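Local coordinates for Non-structural protein 2 (Bluetongue virus, PDB 1UTY) that binds single-stranded RNA, the piece here being the N-terminal RNA-binding domain of the longer viral phosphoprotein, at residues 12-23 and 75-84; 55-66 and 119-130. One frame throughout, in Å; residues are numbered along the deposited sequence.

Interaction 1. Residues 12-23 and 75-84; sequences IFVLDVTAKTLC and ISLMLTPHGV
Leu-79 meets three residues of 12-23, and following it outward shows how one branched side chain can serve several neighbours. Its CB packs 4.0 Å from CG2 of Thr-21, the two side chains crossing at a slant. At CG it forks. CD1 meets CG1 of Val-14 tip to tip at 4.0 Å, while CD2 turns to SG of Cys-23, 4.2 Å away, in the first turn of helix 22-29. The row continues along strand 75-79, where CD2 of Leu-77 lies beside CG2 of Ile-12 and CG2 of Ile-75 comes within 3.6 Å of CD1 of the same isoleucine. Ile-12 divides the work between its branches: CG2 stands trans to the main-chain N, and CG1 lies beside that N (chi1 -61°), leading CD1 to Ile-75. Both leucines also touch the neighbouring strand 64-70, Leu-77 at Ile-68 and Leu-79 at Tyr-66.

At the other end the contact turns polar. Leu-22 N donates to Thr-80 O at 2.7 Å, nearly straight at 170° and in the carbonyl plane, while CB of Leu-22 packs 3.6 Å from Gly-83 N. Thr-21 is the N-cap of helix 22-29; its OG1 caps Gly-24 N and also donates to OD2 of Asp-16, which takes Thr-21 N as well. Across from it, Thr-80 OG1 accepts from His-82 N in an ST turn. The chemistry thus divides in two: apolar branches and one cysteine sulfur, which impose little direction, fill the space between strands 12-15 and 75-79, whose short axes approach to 11.0 Å, and the helix start, whereas a single directed bond fixes that start against the turn after strand 73-79.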
loop_
_atom_site.group_PDB
_atom_site.type_symbol
_atom_site.label_atom_id
_atom_site.label_comp_id
_atom_site.label_asym_id
_atom_site.label_seq_id
_atom_site.Cartn_x
_atom_site.Cartn_y
_atom_site.Cartn_z
ATOM N N ILE A 12 -3.206 -9.180 14.417
ATOM C CA ILE A 12 -3.414 -9.601 13.052
ATOM C C ILE A 12 -3.914 -11.040 13.097
ATOM O O ILE A 12 -3.318 -11.898 13.744
ATOM C CB ILE A 12 -2.090 -9.436 12.224
ATOM C CG1 ILE A 12 -1.664 -7.966 12.199
ATOM C CG2 ILE A 12 -2.254 -9.884 10.768
ATOM C CD1 ILE A 12 -0.596 -7.635 13.207
ATOM N N PHE A 13 -5.042 -11.261 12.440
ATOM C CA PHE A 13 -5.676 -12.553 12.365
ATOM C C PHE A 13 -5.568 -13.001 10.925
ATOM O O PHE A 13 -6.282 -12.506 10.056
ATOM C CB PHE A 13 -7.133 -12.444 12.829
ATOM C CG PHE A 13 -7.269 -11.956 14.260
ATOM C CD1 PHE A 13 -7.262 -12.862 15.317
ATOM C CD2 PHE A 13 -7.353 -10.587 14.539
ATOM C CE1 PHE A 13 -7.359 -12.420 16.651
ATOM C CE2 PHE A 13 -7.455 -10.120 15.851
ATOM C CZ PHE A 13 -7.450 -11.044 16.927
ATOM N N VAL A 14 -4.623 -13.896 10.665
ATOM C CA VAL A 14 -4.396 -14.376 9.310
ATOM C C VAL A 14 -5.439 -15.421 8.996
ATOM O O VAL A 14 -5.621 -16.377 9.757
ATOM C CB VAL A 14 -2.966 -14.926 9.102
ATOM C CG1 VAL A 14 -2.746 -15.300 7.651
ATOM C CG2 VAL A 14 -1.917 -13.874 9.529
ATOM N N LEU A 15 -6.158 -15.191 7.900
ATOM C CA LEU A 15 -7.064 -16.161 7.325
ATOM C C LEU A 15 -6.356 -16.684 6.084
ATOM O O LEU A 15 -6.190 -15.955 5.092
ATOM C CB LEU A 15 -8.401 -15.505 6.970
ATOM C CG LEU A 15 -9.412 -16.364 6.185
ATOM C CD1 LEU A 15 -9.838 -17.612 6.974
ATOM C CD2 LEU A 15 -10.651 -15.542 5.755
ATOM N N ASP A 16 -5.916 -17.933 6.159
ATOM C CA ASP A 16 -5.164 -18.587 5.090
ATOM C C ASP A 16 -5.758 -19.970 4.873
ATOM O O ASP A 16 -5.243 -20.964 5.385
ATOM C CB ASP A 16 -3.677 -18.699 5.461
ATOM C CG ASP A 16 -2.859 -19.494 4.427
ATOM O OD1 ASP A 16 -3.194 -19.487 3.224
ATOM O OD2 ASP A 16 -1.853 -20.164 4.724
ATOM N N VAL A 17 -6.846 -20.011 4.103
ATOM C CA VAL A 17 -7.680 -21.204 3.935
ATOM C C VAL A 17 -6.966 -22.363 3.209
ATOM O O VAL A 17 -7.223 -23.536 3.522
ATOM C CB VAL A 17 -9.055 -20.835 3.236
ATOM C CG1 VAL A 17 -9.703 -22.040 2.568
ATOM C CG2 VAL A 17 -10.029 -20.247 4.248
ATOM N N THR A 18 -6.092 -22.046 2.248
ATOM C CA THR A 18 -5.340 -23.092 1.544
ATOM C C THR A 18 -4.153 -23.574 2.364
ATOM O O THR A 18 -3.499 -24.538 1.991
ATOM C CB THR A 18 -4.881 -22.691 0.090
ATOM O OG1 THR A 18 -3.965 -21.589 0.141
ATOM C CG2 THR A 18 -6.044 -22.184 -0.742
ATOM N N ALA A 19 -3.889 -22.900 3.481
ATOM C CA ALA A 19 -2.877 -23.340 4.450
ATOM C C ALA A 19 -1.492 -23.571 3.839
ATOM O O ALA A 19 -0.816 -24.540 4.169
ATOM C CB ALA A 19 -3.349 -24.594 5.179
ATOM N N LYS A 20 -1.079 -22.677 2.946
ATOM C CA LYS A 20 0.257 -22.751 2.365
ATOM C C LYS A 20 1.249 -21.897 3.173
ATOM O O LYS A 20 2.457 -22.025 2.992
ATOM C CB LYS A 20 0.262 -22.347 0.876
ATOM C CG LYS A 20 -0.728 -23.107 -0.047
ATOM C CD LYS A 20 -0.537 -24.603 0.014
ATOM C CE LYS A 20 -1.245 -25.333 -1.140
ATOM N NZ LYS A 20 -0.929 -26.777 -1.035
ATOM N N THR A 21 0.752 -21.034 4.060
ATOM C CA THR A 21 1.646 -20.343 4.993
ATOM C C THR A 21 1.732 -21.122 6.300
ATOM O O THR A 21 0.819 -21.890 6.642
ATOM C CB THR A 21 1.190 -18.889 5.297
ATOM O OG1 THR A 21 -0.011 -18.909 6.079
ATOM C CG2 THR A 21 0.823 -18.120 4.031
ATOM N N LEU A 22 2.819 -20.920 7.039
ATOM C CA LEU A 22 2.934 -21.512 8.361
ATOM C C LEU A 22 1.663 -21.264 9.190
ATOM O O LEU A 22 1.119 -22.196 9.790
ATOM C CB LEU A 22 4.162 -20.984 9.109
ATOM C CG LEU A 22 4.251 -21.558 10.530
ATOM C CD1 LEU A 22 4.769 -22.987 10.468
ATOM C CD2 LEU A 22 5.116 -20.692 11.435
ATOM N N CYS A 23 1.221 -20.008 9.212
ATOM C CA CYS A 23 -0.039 -19.576 9.819
ATOM C C CYS A 23 -1.229 -20.441 9.467
ATOM O O CYS A 23 -1.971 -20.846 10.353
ATOM C CB CYS A 23 -0.374 -18.150 9.360
ATOM S SG CYS A 23 0.662 -16.904 10.120
ATOM N N ILE A 75 1.759 -2.226 9.335
ATOM C CA ILE A 75 2.198 -3.543 9.807
ATOM C C ILE A 75 2.796 -4.363 8.659
ATOM O O ILE A 75 2.104 -4.663 7.692
ATOM C CB ILE A 75 1.026 -4.308 10.473
ATOM C CG1 ILE A 75 0.288 -3.406 11.468
ATOM C CG2 ILE A 75 1.543 -5.543 11.201
ATOM C CD1 ILE A 75 -1.180 -3.220 11.170
ATOM N N SER A 76 4.074 -4.714 8.769
ATOM C CA SER A 76 4.759 -5.445 7.702
ATOM C C SER A 76 4.945 -6.897 8.097
ATOM O O SER A 76 5.497 -7.185 9.158
ATOM C CB SER A 76 6.132 -4.842 7.391
ATOM O OG SER A 76 6.027 -3.472 7.078
ATOM N N LEU A 77 4.511 -7.808 7.235
ATOM C CA LEU A 77 4.534 -9.223 7.573
ATOM C C LEU A 77 5.141 -10.068 6.462
ATOM O O LEU A 77 4.790 -9.925 5.276
ATOM C CB LEU A 77 3.131 -9.730 7.885
ATOM C CG LEU A 77 2.315 -9.016 8.953
ATOM C CD1 LEU A 77 1.297 -8.058 8.280
ATOM C CD2 LEU A 77 1.619 -10.042 9.835
ATOM N N MET A 78 6.062 -10.936 6.860
ATOM C CA MET A 78 6.541 -11.997 5.990
ATOM C C MET A 78 5.863 -13.301 6.378
ATOM O O MET A 78 6.104 -13.840 7.462
ATOM C CB MET A 78 8.054 -12.142 6.107
ATOM C CG MET A 78 8.842 -10.951 5.615
ATOM S SD MET A 78 8.487 -10.540 3.891
ATOM C CE MET A 78 9.694 -9.301 3.665
ATOM N N LEU A 79 4.994 -13.800 5.506
ATOM C CA LEU A 79 4.341 -15.088 5.760
ATOM C C LEU A 79 4.903 -16.114 4.816
ATOM O O LEU A 79 4.669 -16.030 3.601
ATOM C CB LEU A 79 2.816 -14.987 5.604
ATOM C CG LEU A 79 2.136 -13.829 6.345
ATOM C CD1 LEU A 79 0.638 -13.828 6.066
ATOM C CD2 LEU A 79 2.439 -13.858 7.889
ATOM N N THR A 80 5.664 -17.063 5.349
ATOM C CA THR A 80 6.212 -18.109 4.507
ATOM C C THR A 80 5.555 -19.429 4.845
ATOM O O THR A 80 4.756 -19.482 5.786
ATOM C CB THR A 80 7.769 -18.206 4.617
ATOM O OG1 THR A 80 8.128 -18.767 5.879
ATOM C CG2 THR A 80 8.411 -16.815 4.601
ATOM N N PRO A 81 5.877 -20.487 4.086
ATOM C CA PRO A 81 5.437 -21.840 4.440
ATOM C C PRO A 81 6.094 -22.297 5.736
ATOM O O PRO A 81 5.563 -23.172 6.413
ATOM C CB PRO A 81 5.938 -22.711 3.268
ATOM C CG PRO A 81 6.318 -21.769 2.176
ATOM C CD PRO A 81 6.680 -20.473 2.847
ATOM N N HIS A 82 7.234 -21.707 6.087
ATOM C CA HIS A 82 7.986 -22.189 7.249
ATOM C C HIS A 82 8.194 -21.156 8.355
ATOM O O HIS A 82 8.958 -21.397 9.267
ATOM C CB HIS A 82 9.346 -22.735 6.797
ATOM C CG HIS A 82 9.249 -23.851 5.802
ATOM N ND1 HIS A 82 8.601 -25.039 6.078
ATOM C CD2 HIS A 82 9.702 -23.953 4.530
ATOM C CE1 HIS A 82 8.669 -25.828 5.019
ATOM N NE2 HIS A 82 9.331 -25.192 4.066
ATOM N N GLY A 83 7.534 -20.007 8.278
ATOM C CA GLY A 83 7.784 -18.966 9.249
ATOM C C GLY A 83 6.869 -17.778 9.116
ATOM O O GLY A 83 6.257 -17.559 8.075
ATOM N N VAL A 84 6.772 -17.019 10.198
ATOM C CA VAL A 84 6.111 -15.725 10.190
ATOM C C VAL A 84 7.058 -14.717 10.839
ATOM O O VAL A 84 7.686 -15.017 11.851
ATOM C CB VAL A 84 4.727 -15.747 10.916
ATOM C CG1 VAL A 84 4.795 -16.558 12.195
ATOM C CG2 VAL A 84 4.293 -14.370 11.277
#

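Interaction 2. Residues 55-66 and 119-130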
loop_
_atom_site.group_PDB
_atom_site.type_symbol
_atom_site.label_atom_id
_atom_site.label_comp_id
_atom_site.label_asym_id
_atom_site.label_seq_id
_atom_site.Cartn_x
_atom_site.Cartn_y
_atom_site.Cartn_z
ATOM N N GLY A 55 -9.134 -5.438 15.654
ATOM C CA GLY A 55 -8.218 -6.332 14.967
ATOM C C GLY A 55 -8.242 -6.255 13.442
ATOM O O GLY A 55 -9.203 -5.745 12.828
ATOM N N TYR A 56 -7.180 -6.777 12.840
ATOM C CA TYR A 56 -7.032 -6.845 11.385
ATOM C C TYR A 56 -7.262 -8.276 10.939
ATOM O O TYR A 56 -6.644 -9.197 11.482
ATOM C CB TYR A 56 -5.615 -6.413 10.950
ATOM C CG TYR A 56 -5.272 -4.990 11.317
ATOM C CD1 TYR A 56 -4.934 -4.641 12.629
ATOM C CD2 TYR A 56 -5.308 -3.984 10.360
ATOM C CE1 TYR A 56 -4.646 -3.313 12.969
ATOM C CE2 TYR A 56 -5.018 -2.673 10.687
ATOM C CZ TYR A 56 -4.685 -2.349 11.984
ATOM O OH TYR A 56 -4.389 -1.052 12.279
ATOM N N VAL A 57 -8.152 -8.471 9.976
ATOM C CA VAL A 57 -8.249 -9.759 9.319
ATOM C C VAL A 57 -7.412 -9.659 8.055
ATOM O O VAL A 57 -7.684 -8.856 7.165
ATOM C CB VAL A 57 -9.704 -10.163 8.988
ATOM C CG1 VAL A 57 -9.742 -11.400 8.111
ATOM C CG2 VAL A 57 -10.501 -10.392 10.261
ATOM N N LEU A 58 -6.360 -10.455 8.014
ATOM C CA LEU A 58 -5.508 -10.531 6.860
ATOM C C LEU A 58 -5.835 -11.827 6.122
ATOM O O LEU A 58 -5.361 -12.912 6.478
ATOM C CB LEU A 58 -4.043 -10.474 7.291
ATOM C CG LEU A 58 -2.992 -10.499 6.174
ATOM C CD1 LEU A 58 -3.311 -9.430 5.095
ATOM C CD2 LEU A 58 -1.583 -10.330 6.770
ATOM N N ASN A 59 -6.694 -11.692 5.120
ATOM C CA ASN A 59 -7.075 -12.773 4.232
ATOM C C ASN A 59 -5.983 -12.863 3.168
ATOM O O ASN A 59 -5.793 -11.919 2.379
ATOM C CB ASN A 59 -8.439 -12.430 3.634
ATOM C CG ASN A 59 -8.996 -13.508 2.681
ATOM O OD1 ASN A 59 -8.315 -14.439 2.293
ATOM N ND2 ASN A 59 -10.247 -13.335 2.281
ATOM N N VAL A 60 -5.217 -13.956 3.175
ATOM C CA VAL A 60 -4.214 -14.173 2.121
ATOM C C VAL A 60 -4.432 -15.496 1.392
ATOM O O VAL A 60 -5.042 -16.397 1.951
ATOM C CB VAL A 60 -2.731 -14.051 2.633
ATOM C CG1 VAL A 60 -2.509 -12.731 3.352
ATOM C CG2 VAL A 60 -2.329 -15.215 3.501
ATOM N N PRO A 61 -3.954 -15.604 0.149
ATOM C CA PRO A 61 -4.064 -16.855 -0.624
ATOM C C PRO A 61 -2.841 -17.796 -0.520
ATOM O O PRO A 61 -2.904 -18.918 -1.042
ATOM C CB PRO A 61 -4.192 -16.341 -2.058
ATOM C CG PRO A 61 -3.262 -15.114 -2.053
ATOM C CD PRO A 61 -3.326 -14.532 -0.648
ATOM N N GLY A 62 -1.773 -17.352 0.141
ATOM C CA GLY A 62 -0.536 -18.107 0.258
ATOM C C GLY A 62 0.619 -17.237 0.756
ATOM O O GLY A 62 0.411 -16.094 1.210
ATOM N N PRO A 63 1.845 -17.744 0.644
ATOM C CA PRO A 63 3.017 -17.028 1.170
ATOM C C PRO A 63 3.264 -15.718 0.421
ATOM O O PRO A 63 2.829 -15.568 -0.724
ATOM C CB PRO A 63 4.183 -18.011 0.973
ATOM C CG PRO A 63 3.697 -19.071 0.044
ATOM C CD PRO A 63 2.203 -19.000 -0.033
ATOM N N GLY A 64 3.951 -14.783 1.067
ATOM C CA GLY A 64 4.128 -13.455 0.523
ATOM C C GLY A 64 4.532 -12.416 1.549
ATOM O O GLY A 64 4.457 -12.643 2.767
ATOM N N ALA A 65 5.000 -11.285 1.036
ATOM C CA ALA A 65 5.243 -10.097 1.824
ATOM C C ALA A 65 3.981 -9.241 1.802
ATOM O O ALA A 65 3.514 -8.856 0.737
ATOM C CB ALA A 65 6.398 -9.327 1.237
ATOM N N TYR A 66 3.427 -8.959 2.982
ATOM C CA TYR A 66 2.191 -8.191 3.103
ATOM C C TYR A 66 2.373 -6.995 4.043
ATOM O O TYR A 66 2.828 -7.140 5.174
ATOM C CB TYR A 66 1.057 -9.077 3.612
ATOM C CG TYR A 66 0.803 -10.314 2.780
ATOM C CD1 TYR A 66 0.001 -10.250 1.655
ATOM C CD2 TYR A 66 1.353 -11.553 3.129
ATOM C CE1 TYR A 66 -0.247 -11.366 0.891
ATOM C CE2 TYR A 66 1.100 -12.686 2.378
ATOM C CZ TYR A 66 0.297 -12.576 1.255
ATOM O OH TYR A 66 0.018 -13.656 0.468
ATOM N N ILE A 119 -13.731 -4.209 12.966
ATOM C CA ILE A 119 -12.663 -5.064 12.479
ATOM C C ILE A 119 -12.139 -4.464 11.188
ATOM O O ILE A 119 -12.894 -3.918 10.401
ATOM C CB ILE A 119 -13.162 -6.497 12.228
ATOM C CG1 ILE A 119 -13.999 -7.005 13.406
ATOM C CG2 ILE A 119 -11.993 -7.442 11.970
ATOM C CD1 ILE A 119 -13.220 -7.569 14.573
ATOM N N LYS A 120 -10.840 -4.570 10.963
ATOM C CA LYS A 120 -10.266 -4.031 9.746
ATOM C C LYS A 120 -10.000 -5.178 8.793
ATOM O O LYS A 120 -9.180 -6.054 9.091
ATOM C CB LYS A 120 -9.009 -3.207 10.058
ATOM C CG LYS A 120 -9.154 -2.411 11.344
ATOM C CD LYS A 120 -8.542 -1.040 11.284
ATOM C CE LYS A 120 -8.110 -0.629 12.691
ATOM N NZ LYS A 120 -7.900 0.843 12.781
ATOM N N TYR A 121 -10.738 -5.196 7.680
ATOM C CA TYR A 121 -10.596 -6.245 6.672
ATOM C C TYR A 121 -9.525 -5.916 5.628
ATOM O O TYR A 121 -9.549 -4.843 5.010
ATOM C CB TYR A 121 -11.928 -6.555 5.976
ATOM C CG TYR A 121 -11.807 -7.718 5.012
ATOM C CD1 TYR A 121 -11.572 -9.021 5.479
ATOM C CD2 TYR A 121 -11.866 -7.516 3.642
ATOM C CE1 TYR A 121 -11.428 -10.087 4.596
ATOM C CE2 TYR A 121 -11.726 -8.576 2.752
ATOM C CZ TYR A 121 -11.512 -9.854 3.232
ATOM O OH TYR A 121 -11.368 -10.900 2.341
ATOM N N CYS A 122 -8.611 -6.859 5.422
ATOM C CA CYS A 122 -7.450 -6.663 4.555
ATOM C C CYS A 122 -7.286 -7.884 3.668
ATOM O O CYS A 122 -7.132 -9.007 4.167
ATOM C CB CYS A 122 -6.179 -6.474 5.381
ATOM S SG CYS A 122 -6.324 -5.297 6.729
ATOM N N LYS A 123 -7.341 -7.663 2.359
ATOM C CA LYS A 123 -7.216 -8.744 1.405
ATOM C C LYS A 123 -5.933 -8.577 0.607
ATOM O O LYS A 123 -5.743 -7.577 -0.090
ATOM C CB LYS A 123 -8.452 -8.832 0.477
ATOM C CG LYS A 123 -8.351 -9.943 -0.586
ATOM C CD LYS A 123 -9.702 -10.545 -0.950
ATOM C CE LYS A 123 -9.600 -11.565 -2.109
ATOM N NZ LYS A 123 -8.447 -12.539 -1.969
ATOM N N GLY A 124 -5.052 -9.558 0.727
ATOM C CA GLY A 124 -3.793 -9.567 0.006
ATOM C C GLY A 124 -3.902 -10.554 -1.135
ATOM O O GLY A 124 -4.611 -11.541 -1.030
ATOM N N MET A 125 -3.202 -10.273 -2.226
ATOM C CA MET A 125 -3.293 -11.077 -3.432
ATOM C C MET A 125 -2.101 -12.041 -3.578
ATOM O O MET A 125 -2.139 -12.942 -4.410
ATOM C CB MET A 125 -3.448 -10.173 -4.668
ATOM C CG MET A 125 -4.824 -9.442 -4.765
ATOM S SD MET A 125 -6.319 -10.521 -4.640
ATOM C CE MET A 125 -6.234 -11.417 -6.228
ATOM N N GLY A 126 -1.065 -11.861 -2.767
ATOM C CA GLY A 126 0.068 -12.764 -2.769
ATOM C C GLY A 126 0.999 -12.628 -3.962
ATOM O O GLY A 126 1.564 -13.623 -4.419
ATOM N N ILE A 127 1.180 -11.400 -4.445
ATOM C CA ILE A 127 2.012 -11.110 -5.618
ATOM C C ILE A 127 3.440 -10.618 -5.307
ATOM O O ILE A 127 4.227 -10.395 -6.230
ATOM C CB ILE A 127 1.295 -10.072 -6.531
ATOM C CG1 ILE A 127 1.128 -8.726 -5.807
ATOM C CG2 ILE A 127 -0.070 -10.624 -7.043
ATOM C CD1 ILE A 127 0.694 -7.599 -6.744
ATOM N N VAL A 128 3.767 -10.397 -4.030
ATOM C CA VAL A 128 5.147 -10.108 -3.653
ATOM C C VAL A 128 5.645 -11.242 -2.758
ATOM O O VAL A 128 5.079 -11.498 -1.683
ATOM C CB VAL A 128 5.319 -8.735 -2.930
ATOM C CG1 VAL A 128 6.785 -8.511 -2.529
ATOM C CG2 VAL A 128 4.813 -7.562 -3.796
ATOM N N GLN A 129 6.696 -11.913 -3.212
ATOM C CA GLN A 129 7.296 -13.004 -2.478
ATOM C C GLN A 129 7.987 -12.461 -1.240
ATOM O O GLN A 129 8.418 -11.295 -1.230
ATOM C CB GLN A 129 8.312 -13.747 -3.347
ATOM C CG GLN A 129 7.712 -14.526 -4.510
ATOM C CD GLN A 129 8.777 -14.945 -5.504
ATOM O OE1 GLN A 129 8.820 -14.439 -6.638
ATOM N NE2 GLN A 129 9.648 -15.855 -5.085
ATOM N N PRO A 130 8.092 -13.293 -0.201
ATOM C CA PRO A 130 8.782 -12.902 1.020
ATOM C C PRO A 130 10.271 -12.688 0.733
ATOM O O PRO A 130 10.839 -13.357 -0.135
ATOM C CB PRO A 130 8.596 -14.126 1.920
ATOM C CG PRO A 130 7.404 -14.847 1.341
ATOM C CD PRO A 130 7.576 -14.673 -0.118
HETATM O O HOH W 1 1.345 -16.019 -2.692
HETATM O O HOH W 2 2.234 -10.345 -1.527
#
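Val-57 and Asn-59 supply most of the main-chain bonds to 120-124, a parallel ladder that Lys-120 N opens by donating to Gly-55 O. Val-57 N donates to Lys-120 O and Val-57 O accepts from Cys-122 N, both at 2.8 Å; Asn-59 likewise donates to Cys-122 O and accepts from Gly-124 N. On one face the ring of Tyr-121 presents its edge to CG1 of Val-57, and ND2 of Asn-59 donates to Tyr-121 OH at 2.7 Å, with amide and ring planes 65° apart. Leu-144 of the second subunit packs on Val-57 and Tyr-121. On the other face Lys-120 runs alongside Tyr-56, its CG over one ring face, and Cys-122 SG sits at the ring edge, 5.4 Å from the centroid. Asp-70 fixes both polar ends, accepting from Tyr-56 OH and forming a salt bridge with Lys-120 NZ.

Beyond the ladder, Ala-65 N donates to Val-128 O at 2.7 Å. Tyr-66 sends OH to Gly-62 O at 2.6 Å and packs against Gly-126 CA, while water 1 bridges Pro-63 O and Gly-126 O. Glu-97 steadies the opposing loop through Met-125 N and Gly-126 N. Backbone bonds thus set the register, and the shared aspartate probably offsets the lysine's charge and keeps its aliphatic stem along the tyrosine.

How the interactions relate
From the N terminus, strand 10-15 comes first, and its pairing with strand 56-59 places it beside interaction 2 in the mixed sheet. Interaction 1 closes when the chain returns at 75-84, after 51 intervening residues; interaction 2 opens inside that loop, at 55-66, and closes beyond it at 119-130. The two loops therefore cross rather than nest. They also touch directly: Phe-13 N is probably bonded to Tyr-56 O, and Leu-77 N to Tyr-66 O, linking neighbouring strands. Interaction 2 joins adjacent strands within the sheet and ties the start of strand 64-70 to the loop that follows strand 113-123, whereas interaction 1 spans between strands separated in its order and brings in the start of helix 22-29.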